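Local coordinates for protein Rho guanine nucleotide exchange factor 11 (Homo sapiens, PDB 5JHH) that probably activates Rho-family GTPases by promoting nucleotide exchange through its RhoGEF (DH) domain, which a PH domain follows, at residues L113-I126 and E203-E216. Residues are numbered along the deposited sequence; the frame is centred on the assembly and turned at random.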
loop_
_atom_site.group_PDB
_atom_site.type_symbol
_atom_site.label_atom_id
_atom_site.label_comp_id
_atom_site.label_asym_id
_atom_site.label_seq_id
_atom_site.Cartn_x
_atom_site.Cartn_y
_atom_site.Cartn_z
ATOM N N LEU A 113 6.552 13.001 -15.313
ATOM C CA LEU A 113 5.880 11.766 -14.924
ATOM C C LEU A 113 5.337 11.868 -13.513
ATOM O O LEU A 113 4.181 11.503 -13.265
ATOM C CB LEU A 113 6.810 10.572 -15.007
ATOM C CG LEU A 113 6.292 9.263 -14.406
ATOM C CD1 LEU A 113 4.945 8.758 -14.926
ATOM C CD2 LEU A 113 7.311 8.192 -14.687
ATOM N N GLN A 114 6.122 12.417 -12.594
ATOM C CA GLN A 114 5.642 12.493 -11.230
ATOM C C GLN A 114 4.537 13.501 -11.079
ATOM O O GLN A 114 3.648 13.266 -10.291
ATOM C CB GLN A 114 6.743 12.670 -10.185
ATOM C CG GLN A 114 7.414 14.007 -10.111
ATOM C CD GLN A 114 8.759 13.972 -9.345
ATOM O OE1 GLN A 114 9.252 12.924 -8.934
ATOM N NE2 GLN A 114 9.331 15.175 -9.097
ATOM N N GLN A 115 4.534 14.567 -11.868
ATOM C CA GLN A 115 3.495 15.551 -11.733
ATOM C C GLN A 115 2.222 14.918 -12.211
ATOM O O GLN A 115 1.195 15.069 -11.615
ATOM C CB GLN A 115 3.658 16.770 -12.649
ATOM C CG GLN A 115 4.796 17.691 -12.427
ATOM C CD GLN A 115 4.814 18.790 -13.510
ATOM O OE1 GLN A 115 5.224 18.569 -14.665
ATOM N NE2 GLN A 115 4.345 19.946 -13.150
ATOM N N VAL A 116 2.270 14.366 -13.406
ATOM C CA VAL A 116 1.092 13.811 -14.038
ATOM C C VAL A 116 0.573 12.637 -13.223
ATOM O O VAL A 116 -0.579 12.614 -12.899
ATOM C CB VAL A 116 1.398 13.421 -15.476
ATOM C CG1 VAL A 116 0.207 12.747 -16.104
ATOM C CG2 VAL A 116 1.738 14.692 -16.274
ATOM N N ALA A 117 1.439 11.735 -12.785
ATOM C CA ALA A 117 0.954 10.612 -11.992
ATOM C C ALA A 117 0.382 11.070 -10.672
ATOM O O ALA A 117 -0.620 10.530 -10.192
ATOM C CB ALA A 117 2.048 9.593 -11.753
ATOM N N ALA A 118 0.964 12.102 -10.092
ATOM C CA ALA A 118 0.493 12.551 -8.788
ATOM C C ALA A 118 -0.867 13.217 -8.903
ATOM O O ALA A 118 -1.740 12.961 -8.107
ATOM C CB ALA A 118 1.498 13.525 -8.141
ATOM N N GLN A 119 -1.034 14.073 -9.895
ATOM C CA GLN A 119 -2.315 14.703 -10.143
ATOM C C GLN A 119 -3.375 13.619 -10.402
ATOM O O GLN A 119 -4.439 13.656 -9.825
ATOM C CB GLN A 119 -2.232 15.726 -11.292
ATOM C CG GLN A 119 -3.439 16.653 -11.347
ATOM C CD GLN A 119 -3.657 17.391 -12.677
ATOM O OE1 GLN A 119 -4.749 17.920 -12.905
ATOM N NE2 GLN A 119 -2.623 17.457 -13.544
ATOM N N PHE A 120 -3.071 12.610 -11.210
ATOM C CA PHE A 120 -4.050 11.548 -11.435
ATOM C C PHE A 120 -4.439 10.776 -10.162
ATOM O O PHE A 120 -5.596 10.429 -10.015
ATOM C CB PHE A 120 -3.564 10.583 -12.501
ATOM C CG PHE A 120 -4.586 9.550 -12.916
ATOM C CD1 PHE A 120 -5.544 9.848 -13.849
ATOM C CD2 PHE A 120 -4.517 8.257 -12.428
ATOM C CE1 PHE A 120 -6.445 8.894 -14.256
ATOM C CE2 PHE A 120 -5.415 7.297 -12.837
ATOM C CZ PHE A 120 -6.381 7.610 -13.753
ATOM N N CYS A 121 -3.519 10.538 -9.242
ATOM C CA CYS A 121 -3.781 9.643 -8.136
ATOM C C CYS A 121 -4.155 10.317 -6.842
ATOM O O CYS A 121 -4.727 9.671 -5.975
ATOM C CB CYS A 121 -2.513 8.821 -7.784
ATOM S SG CYS A 121 -1.961 7.770 -9.138
ATOM N N SER A 122 -3.654 11.512 -6.604
ATOM C CA SER A 122 -3.718 12.061 -5.257
ATOM C C SER A 122 -5.096 12.051 -4.622
ATOM O O SER A 122 -5.237 11.840 -3.400
ATOM C CB SER A 122 -3.165 13.506 -5.215
ATOM O OG SER A 122 -3.829 14.292 -6.172
ATOM N N TYR A 123 -6.104 12.331 -5.430
ATOM C CA TYR A 123 -7.462 12.552 -4.937
ATOM C C TYR A 123 -8.328 11.294 -5.121
ATOM O O TYR A 123 -9.517 11.283 -4.847
ATOM C CB TYR A 123 -8.094 13.733 -5.700
ATOM C CG TYR A 123 -9.440 14.234 -5.143
ATOM C CD1 TYR A 123 -9.502 15.047 -4.001
ATOM C CD2 TYR A 123 -10.621 13.904 -5.760
ATOM C CE1 TYR A 123 -10.709 15.529 -3.508
ATOM C CE2 TYR A 123 -11.845 14.392 -5.290
ATOM C CZ TYR A 123 -11.886 15.207 -4.170
ATOM O OH TYR A 123 -13.117 15.619 -3.720
ATOM N N GLN A 124 -7.713 10.210 -5.539
ATOM C CA GLN A 124 -8.467 9.101 -6.097
ATOM C C GLN A 124 -9.311 8.401 -5.052
ATOM O O GLN A 124 -10.381 7.968 -5.340
ATOM C CB GLN A 124 -7.502 8.132 -6.760
ATOM C CG GLN A 124 -8.148 7.152 -7.715
ATOM C CD GLN A 124 -7.131 6.263 -8.405
ATOM O OE1 GLN A 124 -6.712 5.260 -7.852
ATOM N NE2 GLN A 124 -6.734 6.635 -9.635
ATOM N N SER A 125 -8.851 8.296 -3.827
ATOM C CA SER A 125 -9.619 7.554 -2.817
ATOM C C SER A 125 -10.935 8.246 -2.508
ATOM O O SER A 125 -11.994 7.609 -2.327
ATOM C CB SER A 125 -8.789 7.419 -1.547
ATOM O OG SER A 125 -8.444 8.692 -1.017
ATOM N N ILE A 126 -10.882 9.560 -2.552
ATOM C CA ILE A 126 -12.037 10.390 -2.302
ATOM C C ILE A 126 -13.017 10.342 -3.469
ATOM O O ILE A 126 -14.206 10.119 -3.284
ATOM C CB ILE A 126 -11.589 11.813 -2.007
ATOM C CG1 ILE A 126 -10.750 11.809 -0.732
ATOM C CG2 ILE A 126 -12.786 12.707 -1.774
ATOM C CD1 ILE A 126 -9.681 12.868 -0.683
ATOM N N GLU A 203 12.260 7.833 -6.038
ATOM C CA GLU A 203 12.009 9.247 -5.732
ATOM C C GLU A 203 10.649 9.696 -6.299
ATOM O O GLU A 203 9.881 10.415 -5.680
ATOM C CB GLU A 203 13.148 10.034 -6.359
ATOM C CG GLU A 203 13.750 11.094 -5.482
ATOM C CD GLU A 203 14.135 10.647 -4.098
ATOM O OE1 GLU A 203 15.010 9.774 -3.993
ATOM O OE2 GLU A 203 13.573 11.226 -3.130
ATOM N N ILE A 204 10.317 9.162 -7.457
ATOM C CA ILE A 204 9.032 9.436 -8.049
ATOM C C ILE A 204 7.954 8.828 -7.175
ATOM O O ILE A 204 6.923 9.421 -6.961
ATOM C CB ILE A 204 8.981 8.835 -9.463
ATOM C CG1 ILE A 204 9.787 9.711 -10.414
ATOM C CG2 ILE A 204 7.573 8.656 -9.926
ATOM C CD1 ILE A 204 10.018 9.015 -11.745
ATOM N N LEU A 205 8.169 7.627 -6.687
ATOM C CA LEU A 205 7.175 7.012 -5.795
ATOM C C LEU A 205 7.009 7.784 -4.495
ATOM O O LEU A 205 5.894 7.915 -3.955
ATOM C CB LEU A 205 7.559 5.565 -5.490
ATOM C CG LEU A 205 7.354 4.651 -6.700
ATOM C CD1 LEU A 205 8.167 3.367 -6.632
ATOM C CD2 LEU A 205 5.885 4.306 -6.891
ATOM N N LYS A 206 8.105 8.336 -3.999
ATOM C CA LYS A 206 8.029 9.127 -2.784
ATOM C C LYS A 206 7.236 10.389 -3.012
ATOM O O LYS A 206 6.469 10.807 -2.124
ATOM C CB LYS A 206 9.420 9.470 -2.254
ATOM C CG LYS A 206 10.125 8.293 -1.579
ATOM C CD LYS A 206 11.522 8.734 -1.126
ATOM C CE LYS A 206 12.600 7.684 -1.393
ATOM N NZ LYS A 206 13.982 8.214 -1.224
ATOM N N TYR A 207 7.390 10.958 -4.194
ATOM C CA TYR A 207 6.658 12.154 -4.560
ATOM C C TYR A 207 5.161 11.869 -4.675
ATOM O O TYR A 207 4.349 12.615 -4.156
ATOM C CB TYR A 207 7.207 12.688 -5.895
ATOM C CG TYR A 207 6.567 13.943 -6.430
ATOM C CD1 TYR A 207 5.329 13.893 -7.027
ATOM C CD2 TYR A 207 7.225 15.174 -6.405
ATOM C CE1 TYR A 207 4.737 15.041 -7.531
ATOM C CE2 TYR A 207 6.638 16.328 -6.931
ATOM C CZ TYR A 207 5.393 16.241 -7.478
ATOM O OH TYR A 207 4.715 17.311 -7.983
ATOM N N VAL A 208 4.785 10.773 -5.347
ATOM C CA VAL A 208 3.361 10.415 -5.446
ATOM C C VAL A 208 2.837 10.025 -4.056
ATOM O O VAL A 208 1.754 10.406 -3.679
ATOM C CB VAL A 208 3.115 9.278 -6.427
ATOM C CG1 VAL A 208 1.623 8.880 -6.450
ATOM C CG2 VAL A 208 3.571 9.723 -7.800
ATOM N N ASN A 209 3.626 9.312 -3.286
ATOM C CA ASN A 209 3.244 8.994 -1.917
ATOM C C ASN A 209 2.894 10.267 -1.151
ATOM O O ASN A 209 1.862 10.371 -0.506
ATOM C CB ASN A 209 4.378 8.218 -1.192
ATOM C CG ASN A 209 3.961 7.705 0.181
ATOM O OD1 ASN A 209 3.368 6.643 0.322
ATOM N ND2 ASN A 209 4.209 8.500 1.191
ATOM N N GLU A 210 3.764 11.241 -1.239
ATOM C CA GLU A 210 3.540 12.491 -0.551
ATOM C C GLU A 210 2.307 13.230 -1.087
ATOM O O GLU A 210 1.531 13.764 -0.307
ATOM C CB GLU A 210 4.832 13.330 -0.605
ATOM C CG GLU A 210 4.818 14.602 0.212
ATOM C CD GLU A 210 4.820 14.369 1.702
ATOM O OE1 GLU A 210 5.291 13.311 2.148
ATOM O OE2 GLU A 210 4.371 15.278 2.420
ATOM N N ALA A 211 2.054 13.222 -2.390
ATOM C CA ALA A 211 0.871 13.926 -2.870
ATOM C C ALA A 211 -0.412 13.313 -2.354
ATOM O O ALA A 211 -1.375 14.027 -2.036
ATOM C CB ALA A 211 0.826 13.956 -4.387
ATOM N N VAL A 212 -0.463 11.982 -2.327
ATOM C CA VAL A 212 -1.646 11.315 -1.838
ATOM C C VAL A 212 -1.802 11.680 -0.372
ATOM O O VAL A 212 -2.882 12.041 0.104
ATOM C CB VAL A 212 -1.492 9.803 -1.973
ATOM C CG1 VAL A 212 -2.542 9.037 -1.209
ATOM C CG2 VAL A 212 -1.517 9.416 -3.436
ATOM N N LYS A 213 -0.703 11.628 0.347
ATOM C CA LYS A 213 -0.750 11.926 1.766
ATOM C C LYS A 213 -1.332 13.303 2.054
ATOM O O LYS A 213 -2.264 13.408 2.839
ATOM C CB LYS A 213 0.606 11.809 2.338
ATOM C CG LYS A 213 0.717 12.310 3.751
ATOM C CD LYS A 213 2.186 12.198 4.118
ATOM C CE LYS A 213 2.353 12.248 5.605
ATOM N NZ LYS A 213 3.777 12.000 5.905
ATOM N N GLN A 214 -0.835 14.332 1.372
ATOM C CA GLN A 214 -1.235 15.690 1.677
ATOM C C GLN A 214 -2.639 15.939 1.177
ATOM O O GLN A 214 -3.437 16.578 1.852
ATOM C CB GLN A 214 -0.256 16.723 1.089
ATOM C CG GLN A 214 1.128 16.797 1.788
ATOM C CD GLN A 214 1.113 16.699 3.345
ATOM O OE1 GLN A 214 0.237 17.251 4.037
ATOM N NE2 GLN A 214 2.094 16.001 3.892
ATOM N N THR A 215 -2.979 15.396 0.016
ATOM C CA THR A 215 -4.326 15.601 -0.496
ATOM C C THR A 215 -5.358 14.937 0.382
ATOM O O THR A 215 -6.379 15.553 0.691
ATOM C CB THR A 215 -4.500 15.037 -1.913
ATOM O OG1 THR A 215 -3.650 15.741 -2.825
ATOM C CG2 THR A 215 -5.886 15.158 -2.364
ATOM N N GLU A 216 -5.145 13.675 0.753
ATOM C CA GLU A 216 -6.093 13.025 1.657
ATOM C C GLU A 216 -6.116 13.696 3.051
ATOM O O GLU A 216 -7.194 13.901 3.654
ATOM C CB GLU A 216 -5.767 11.545 1.839
ATOM C CG GLU A 216 -5.922 10.730 0.560
ATOM C CD GLU A 216 -5.599 9.241 0.705
ATOM O OE1 GLU A 216 -4.823 8.834 1.612
ATOM O OE2 GLU A 216 -6.180 8.464 -0.104
HETATM O O HOH W 1 -6.252 9.333 -2.884
#
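Leu113 opens the contact by laying CD2 against CD1 of Ile204, at about a right angle to that side chain. Next to it Gln114 lies flat over Tyr207, its amide stacked only 8° from the plane of the phenol ring. With CG held between its backbone N and carbonyl carbon (chi1 72°), the extended chain sets CG squarely over the ring centroid, a CH-pi contact of 3.6 Å, and carries NE2 to 3.4 Å from Tyr207 CD2. The other amide branch, OE1, rests beside Ile204 and accepts a hydrogen bond from Arg110. Ala117 CB touches Val208 CG2. Ala118 CB meets the edge of the same tyrosine ring, 3.6 Å from Tyr207 CE1, and also packs on Ala211 CB; an alanine in place of Tyr207 would probably strip the Gln114 amide of its stacking surface and open a gap beside Ala118. Cys121 CB reaches Val208 CG1. Ser122 CB sits 3.3 Å from Thr215 OG1, which donates a hydrogen bond back to Ala211 O. Tyr123 receives Thr215 CG2 at its ring edge. Ser125 OG donates a very short 2.5 Å bond to Glu216 OE2, and a water links Ser122 O, Ser125 N and that same carboxylate oxygen. Overall, the axes of helix segments 113-121 and 203-216 approach to 9.0 Å and cross at -31°, running roughly the same way. Leu170 of helix 165-182 and Phe105 of helix 98-105 pack against the Leu113 end within the all-helical DH domain, while a basic side chain from the chain of another protein forms a salt bridge with Glu216 OE1 on helix 189-227.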